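Local atomic coordinates of glycosyl hyrolase, family 3 (Deinococcus radiodurans, PDB entry 3TEV), a protein that probably hydrolyses O-glycosidic bonds, as a glycoside hydrolase of family 3 with a TIM-barrel domain. Residues L109-N114 against A164-T169; A116-L121 against E171-C176. One frame throughout, in Å; residues are numbered along the deposited sequence.

Both contacts run along one face of helix 107-124, which lies on the outside of the barrel sheet. Contact 1 sets its first half against the C-terminal half of helix 154-169; contact 2 sets its later part against the turn that ends that helix and the start of strand 174-180. Their centres are 8 Å apart, and H168 of contact 1 packs on A118 and P175 of contact 2. Both are mostly buried. In contact 1 a glycine lets the helix backbones come close, while N114 and H168 each bond back to a carbonyl of their own helix and H168 also reaches N129. Contact 2 is apolar toward the sheet and ionic at its solvent side, where R119 meets E171.

Contact 1 of 2, residues L109-N114 against A164-T169; sequences LTEDVN and ALAGHT
A164 lies against the flat amide of N114, where two neighbouring outer helices of the TIM barrel, 107-124 and 154-169, pack together. Over these residues their axes approach to 7.3 Å and run in the same general sense, 37° apart. N114 CG sits 3.7 Å from A164 CA, and the amide nitrogen ND2 is equally close to A164 CB. That ND2 also turns back along its own helix and donates an almost straight bond to T110 O, 3.0 Å away. The backbone N of N114 reaches the same oxygen from the other face of the carbonyl, so two donors grip it. Two residues on, the methyl of A166 touches the carboxylate end of E111. With CG anti to the backbone N (chi1 -179°) and an extended chain, E111 passes G167 and carries its CD to 4.0 Å from A166 CB; its charge is met beyond this contact by R170. G167 marks the narrowest point between the backbones, its CA 4.7 Å from that of E111. A side chain on the glycine would run into E111 O, so the absence of one is what permits this approach. H168 comes last. Its ND1 donates to A164 O at 3.0 Å in the plane of the ring, which fixes the imidazole's rotation, while NE2 pairs with N129 of the adjoining strand. Cut back to an alanine here, N114 would give up its amide, and the likely result is a gap over A164 and a T110 carbonyl that has lost its side-chain donor and keeps the backbone N-H of its helix. Amide and imidazole planes stand 53° apart, and N114 OD1 meets the ring at its edge, in plane, 3.2 Å from H168 CE1.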
ATOM      1  N   LEU A 109      19.366   8.085  13.233  1.00 49.83           N
ATOM      2  CA  LEU A 109      19.725   6.715  12.869  1.00 49.32           C
ATOM      3  C   LEU A 109      18.623   6.047  12.019  1.00 48.61           C
ATOM      4  O   LEU A 109      18.892   5.434  10.971  1.00 48.80           O
ATOM      5  CB  LEU A 109      20.004   5.879  14.118  1.00 49.64           C
ATOM      6  CG  LEU A 109      20.190   4.364  13.938  1.00 49.72           C
ATOM      7  CD1 LEU A 109      21.372   4.026  13.028  1.00 48.92           C
ATOM      8  CD2 LEU A 109      20.355   3.691  15.308  1.00 51.69           C
ATOM      9  N   THR A 110      17.382   6.179  12.472  1.00 47.32           N
ATOM     10  CA  THR A 110      16.255   5.592  11.781  1.00 46.08           C
ATOM     11  C   THR A 110      16.203   6.108  10.358  1.00 46.01           C
ATOM     12  O   THR A 110      16.064   5.326   9.425  1.00 45.60           O
ATOM     13  CB  THR A 110      14.946   5.890  12.521  1.00 45.97           C
ATOM     14  OG1 THR A 110      15.036   5.351  13.841  1.00 46.21           O
ATOM     15  CG2 THR A 110      13.708   5.291  11.782  1.00 44.42           C
ATOM     16  N   GLU A 111      16.331   7.419  10.192  1.00 46.59           N
ATOM     17  CA  GLU A 111      16.339   8.004   8.852  1.00 47.38           C
ATOM     18  C   GLU A 111      17.459   7.406   7.992  1.00 48.01           C
ATOM     19  O   GLU A 111      17.215   6.984   6.869  1.00 47.56           O
ATOM     20  CB  GLU A 111      16.461   9.526   8.913  1.00 47.19           C
ATOM     21  CG  GLU A 111      16.442  10.162   7.537  1.00 49.29           C
ATOM     22  CD  GLU A 111      16.435  11.691   7.544  1.00 52.93           C
ATOM     23  OE1 GLU A 111      16.014  12.343   8.528  1.00 52.90           O
ATOM     24  OE2 GLU A 111      16.844  12.254   6.516  1.00 57.71           O
ATOM     25  N   ASP A 112      18.674   7.346   8.545  1.00 49.12           N
ATOM     26  CA  ASP A 112      19.830   6.886   7.791  1.00 50.13           C
ATOM     27  C   ASP A 112      19.760   5.415   7.409  1.00 49.62           C
ATOM     28  O   ASP A 112      20.256   5.037   6.361  1.00 49.90           O
ATOM     29  CB  ASP A 112      21.132   7.155   8.554  1.00 51.37           C
ATOM     30  CG  ASP A 112      21.447   8.647   8.701  1.00 53.41           C
ATOM     31  OD1 ASP A 112      20.825   9.492   8.027  1.00 55.70           O
ATOM     32  OD2 ASP A 112      22.323   8.973   9.514  1.00 55.24           O
ATOM     33  N   VAL A 113      19.170   4.581   8.257  1.00 48.97           N
ATOM     34  CA  VAL A 113      19.006   3.155   7.926  1.00 48.63           C
ATOM     35  C   VAL A 113      17.992   2.979   6.779  1.00 47.49           C
ATOM     36  O   VAL A 113      18.173   2.164   5.869  1.00 47.34           O
ATOM     37  CB  VAL A 113      18.580   2.325   9.170  1.00 49.02           C
ATOM     38  CG1 VAL A 113      18.102   0.927   8.767  1.00 49.17           C
ATOM     39  CG2 VAL A 113      19.735   2.242  10.180  1.00 49.45           C
ATOM     40  N   ASN A 114      16.932   3.767   6.823  1.00 46.28           N
ATOM     41  CA  ASN A 114      15.962   3.775   5.736  1.00 45.31           C
ATOM     42  C   ASN A 114      16.536   4.387   4.450  1.00 45.44           C
ATOM     43  O   ASN A 114      16.223   3.936   3.334  1.00 45.02           O
ATOM     44  CB  ASN A 114      14.659   4.437   6.199  1.00 44.53           C
ATOM     45  CG  ASN A 114      13.805   3.486   7.043  1.00 44.82           C
ATOM     46  OD1 ASN A 114      13.009   2.716   6.503  1.00 45.44           O
ATOM     47  ND2 ASN A 114      13.988   3.517   8.366  1.00 43.87           N
ATOM     48  N   ALA A 164      11.674   7.412   8.767  1.00 42.66           N
ATOM     49  CA  ALA A 164      11.572   6.368   7.744  1.00 41.77           C
ATOM     50  C   ALA A 164      11.070   6.925   6.416  1.00 41.36           C
ATOM     51  O   ALA A 164      11.610   6.594   5.348  1.00 41.28           O
ATOM     52  CB  ALA A 164      10.674   5.246   8.234  1.00 41.72           C
ATOM     53  N   LEU A 165      10.045   7.779   6.487  1.00 40.94           N
ATOM     54  CA  LEU A 165       9.506   8.446   5.295  1.00 40.48           C
ATOM     55  C   LEU A 165      10.575   9.307   4.625  1.00 41.12           C
ATOM     56  O   LEU A 165      10.754   9.233   3.405  1.00 41.47           O
ATOM     57  CB  LEU A 165       8.296   9.313   5.646  1.00 39.66           C
ATOM     58  CG  LEU A 165       7.023   8.631   6.148  1.00 39.53           C
ATOM     59  CD1 LEU A 165       6.163   9.654   6.875  1.00 40.68           C
ATOM     60  CD2 LEU A 165       6.216   7.975   5.014  1.00 38.53           C
ATOM     61  N   ALA A 166      11.299  10.089   5.426  1.00 41.39           N
ATOM     62  CA  ALA A 166      12.275  11.045   4.895  1.00 42.50           C
ATOM     63  C   ALA A 166      13.487  10.348   4.284  1.00 42.85           C
ATOM     64  O   ALA A 166      14.031  10.808   3.302  1.00 43.42           O
ATOM     65  CB  ALA A 166      12.716  12.052   5.985  1.00 42.50           C
ATOM     66  N   GLY A 167      13.916   9.244   4.885  1.00 43.35           N
ATOM     67  CA  GLY A 167      14.999   8.443   4.330  1.00 42.94           C
ATOM     68  C   GLY A 167      14.678   7.875   2.954  1.00 43.03           C
ATOM     69  O   GLY A 167      15.571   7.757   2.121  1.00 43.46           O
ATOM     70  N   HIS A 168      13.413   7.523   2.709  1.00 42.52           N
ATOM     71  CA  HIS A 168      13.009   7.010   1.403  1.00 42.44           C
ATOM     72  C   HIS A 168      12.867   8.152   0.403  1.00 42.94           C
ATOM     73  O   HIS A 168      13.436   8.129  -0.677  1.00 42.68           O
ATOM     74  CB  HIS A 168      11.700   6.219   1.513  1.00 42.17           C
ATOM     75  CG  HIS A 168      11.895   4.813   1.972  1.00 42.01           C
ATOM     76  ND1 HIS A 168      11.988   4.473   3.303  1.00 43.32           N
ATOM     77  CD2 HIS A 168      12.064   3.665   1.274  1.00 41.34           C
ATOM     78  CE1 HIS A 168      12.189   3.169   3.408  1.00 43.42           C
ATOM     79  NE2 HIS A 168      12.242   2.656   2.190  1.00 42.11           N
ATOM     80  N   THR A 169      12.089   9.145   0.792  1.00 44.05           N
ATOM     81  CA  THR A 169      11.786  10.306  -0.013  1.00 45.64           C
ATOM     82  C   THR A 169      13.048  10.983  -0.533  1.00 47.04           C
ATOM     83  O   THR A 169      13.170  11.245  -1.737  1.00 47.32           O
ATOM     84  CB  THR A 169      10.917  11.264   0.819  1.00 45.68           C
ATOM     85  OG1 THR A 169       9.583  10.737   0.866  1.00 46.11           O
ATOM     86  CG2 THR A 169      10.851  12.621   0.198  1.00 48.30           C
TER

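Contact 2 of 2, residues A116-L121 against E171-C176; sequences ALARQL and EGVAPC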
ATOM      1  N   ALA A 116      19.674   4.154   3.540  1.00 48.10           N
ATOM      2  CA  ALA A 116      20.515   3.093   2.951  1.00 48.62           C
ATOM      3  C   ALA A 116      19.684   2.007   2.280  1.00 48.41           C
ATOM      4  O   ALA A 116      20.053   1.499   1.237  1.00 48.65           O
ATOM      5  CB  ALA A 116      21.403   2.476   3.977  1.00 48.54           C
ATOM      6  N   LEU A 117      18.568   1.642   2.892  1.00 47.98           N
ATOM      7  CA  LEU A 117      17.697   0.660   2.299  1.00 47.65           C
ATOM      8  C   LEU A 117      17.143   1.199   0.971  1.00 46.75           C
ATOM      9  O   LEU A 117      17.106   0.492  -0.037  1.00 46.20           O
ATOM     10  CB  LEU A 117      16.578   0.286   3.275  1.00 47.93           C
ATOM     11  CG  LEU A 117      15.376  -0.466   2.691  1.00 50.07           C
ATOM     12  CD1 LEU A 117      15.790  -1.798   1.970  1.00 52.70           C
ATOM     13  CD2 LEU A 117      14.313  -0.707   3.786  1.00 51.30           C
ATOM     14  N   ALA A 118      16.740   2.461   0.971  1.00 46.56           N
ATOM     15  CA  ALA A 118      16.177   3.073  -0.240  1.00 46.50           C
ATOM     16  C   ALA A 118      17.212   3.156  -1.382  1.00 47.08           C
ATOM     17  O   ALA A 118      16.863   2.925  -2.551  1.00 46.79           O
ATOM     18  CB  ALA A 118      15.560   4.434   0.069  1.00 45.68           C
ATOM     19  N   ARG A 119      18.473   3.440  -1.041  1.00 47.64           N
ATOM     20  CA  ARG A 119      19.564   3.486  -2.024  1.00 49.03           C
ATOM     21  C   ARG A 119      19.784   2.131  -2.675  1.00 49.77           C
ATOM     22  O   ARG A 119      20.063   2.060  -3.876  1.00 49.95           O
ATOM     23  CB  ARG A 119      20.900   3.948  -1.404  1.00 49.31           C
ATOM     24  CG  ARG A 119      20.993   5.434  -1.120  1.00 50.06           C
ATOM     25  CD  ARG A 119      22.416   5.878  -0.766  1.00 52.21           C
ATOM     26  NE  ARG A 119      22.913   5.262   0.468  1.00 52.66           N
ATOM     27  CZ  ARG A 119      22.706   5.737   1.699  1.00 52.85           C
ATOM     28  NH1 ARG A 119      22.004   6.847   1.893  1.00 50.66           N
ATOM     29  NH2 ARG A 119      23.224   5.105   2.743  1.00 53.78           N
ATOM     30  N   GLN A 120      19.701   1.065  -1.882  1.00 50.13           N
ATOM     31  CA  GLN A 120      19.798  -0.270  -2.441  1.00 51.31           C
ATOM     32  C   GLN A 120      18.598  -0.541  -3.387  1.00 50.06           C
ATOM     33  O   GLN A 120      18.777  -1.082  -4.479  1.00 49.94           O
ATOM     34  CB  GLN A 120      19.931  -1.332  -1.339  1.00 52.21           C
ATOM     35  CG  GLN A 120      20.409  -2.710  -1.858  1.00 58.17           C
ATOM     36  CD  GLN A 120      21.945  -2.796  -2.126  1.00 64.72           C
ATOM     37  OE1 GLN A 120      22.771  -2.131  -1.456  1.00 68.01           O
ATOM     38  NE2 GLN A 120      22.325  -3.636  -3.098  1.00 66.79           N
ATOM     39  N   LEU A 121      17.394  -0.137  -2.985  1.00 48.74           N
ATOM     40  CA  LEU A 121      16.212  -0.340  -3.818  1.00 47.87           C
ATOM     41  C   LEU A 121      16.326   0.447  -5.125  1.00 48.34           C
ATOM     42  O   LEU A 121      16.089  -0.081  -6.203  1.00 47.84           O
ATOM     43  CB  LEU A 121      14.935   0.046  -3.069  1.00 46.75           C
ATOM     44  CG  LEU A 121      14.556  -0.774  -1.832  1.00 46.28           C
ATOM     45  CD1 LEU A 121      13.190  -0.341  -1.287  1.00 44.75           C
ATOM     46  CD2 LEU A 121      14.560  -2.272  -2.112  1.00 45.17           C
ATOM     47  N   GLU A 171      15.881   9.703  -1.001  1.00 49.55           N
ATOM     48  CA  GLU A 171      16.624   8.812  -1.887  1.00 49.35           C
ATOM     49  C   GLU A 171      15.847   8.443  -3.164  1.00 48.76           C
ATOM     50  O   GLU A 171      16.283   7.586  -3.940  1.00 49.61           O
ATOM     51  CB  GLU A 171      17.126   7.557  -1.157  1.00 49.00           C
ATOM     52  CG  GLU A 171      18.142   7.813   0.009  1.00 51.35           C
ATOM     53  CD  GLU A 171      19.489   8.430  -0.407  1.00 52.80           C
ATOM     54  OE1 GLU A 171      19.734   8.669  -1.612  1.00 54.35           O
ATOM     55  OE2 GLU A 171      20.329   8.692   0.493  1.00 56.49           O
ATOM     56  N   GLY A 172      14.707   9.088  -3.399  1.00 47.25           N
ATOM     57  CA  GLY A 172      13.919   8.793  -4.596  1.00 45.28           C
ATOM     58  C   GLY A 172      13.126   7.487  -4.606  1.00 44.00           C
ATOM     59  O   GLY A 172      12.863   6.951  -5.673  1.00 44.16           O
ATOM     60  N   VAL A 173      12.740   6.973  -3.438  1.00 42.35           N
ATOM     61  CA  VAL A 173      11.850   5.822  -3.359  1.00 41.05           C
ATOM     62  C   VAL A 173      10.587   6.282  -2.626  1.00 40.43           C
ATOM     63  O   VAL A 173      10.681   6.931  -1.562  1.00 40.18           O
ATOM     64  CB  VAL A 173      12.505   4.635  -2.586  1.00 41.21           C
ATOM     65  CG1 VAL A 173      11.501   3.516  -2.319  1.00 40.71           C
ATOM     66  CG2 VAL A 173      13.717   4.090  -3.326  1.00 40.90           C
ATOM     67  N   ALA A 174       9.417   5.981  -3.194  1.00 38.58           N
ATOM     68  CA  ALA A 174       8.160   6.280  -2.522  1.00 37.99           C
ATOM     69  C   ALA A 174       8.004   5.326  -1.352  1.00 37.66           C
ATOM     70  O   ALA A 174       8.130   4.122  -1.532  1.00 38.13           O
ATOM     71  CB  ALA A 174       6.982   6.122  -3.459  1.00 37.20           C
ATOM     72  N   PRO A 175       7.765   5.854  -0.142  1.00 37.33           N
ATOM     73  CA  PRO A 175       7.424   4.948   0.947  1.00 37.46           C
ATOM     74  C   PRO A 175       5.907   4.865   1.039  1.00 38.23           C
ATOM     75  O   PRO A 175       5.219   5.755   0.550  1.00 39.43           O
ATOM     76  CB  PRO A 175       8.015   5.658   2.166  1.00 36.71           C
ATOM     77  CG  PRO A 175       7.886   7.103   1.835  1.00 36.65           C
ATOM     78  CD  PRO A 175       7.985   7.233   0.338  1.00 36.89           C
ATOM     79  N   CYS A 176       5.373   3.827   1.651  1.00 38.88           N
ATOM     80  CA  CYS A 176       3.921   3.733   1.809  1.00 39.34           C
ATOM     81  C   CYS A 176       3.614   3.382   3.255  1.00 40.22           C
ATOM     82  O   CYS A 176       3.980   2.299   3.707  1.00 40.77           O
ATOM     83  CB  CYS A 176       3.357   2.674   0.865  1.00 39.17           C
ATOM     84  SG  CYS A 176       1.539   2.473   0.865  1.00 39.13           S
TER
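A118 and E171 bring the two backbones closest, their CA atoms 6.0 Å apart. Residues 116-121 are continuous helix, whereas 171-176 leave the end of helix 154-169, turn, and enter a strand. The turn is a Schellman motif: V173 N bonds back to H168 O and G172 N to T169 O, with G172 taking the positive phi of the C-prime position. On the two sides of G172 in the sequence, E171 and V173 both point their CB atoms toward helix 107-124. E171 CB rests 3.7 Å from A118 CB, methyl against methylene. V173 follows with one branch: CG2 lies 3.4 Å from A118 O and also packs on the CB atoms of A118 and L121, wedged between that carbonyl and the two side chains. In fold terms this is where the outer helix layer of the TIM barrel meets the sheet, for strand 174-180 runs parallel beside strand 128-129, the strand that follows helix 107-124. V173 and L121 both also touch N129 there, and A174 makes backbone hydrogen bonds to N127 and N129. Farther toward the surface the contact turns ionic. R119 NH1 donates to E171 OE2 at 2.9 Å in a salt bridge whose N-H points noticeably off the line to the oxygen. E171 OE2 lies at the edge of the guanidinium, near its plane, yet is approached from above the carboxylate's own plane; the two planes stand 80° apart. A bend in the arginine chain (chi3 -63°) folds the guanidinium back over its own helix, where A116 CA lies 3.4 Å above the guanidinium plane, toward its rim. Nearer the backbone the two chains cross, R119 CG coming to 3.4 Å from E171 CD.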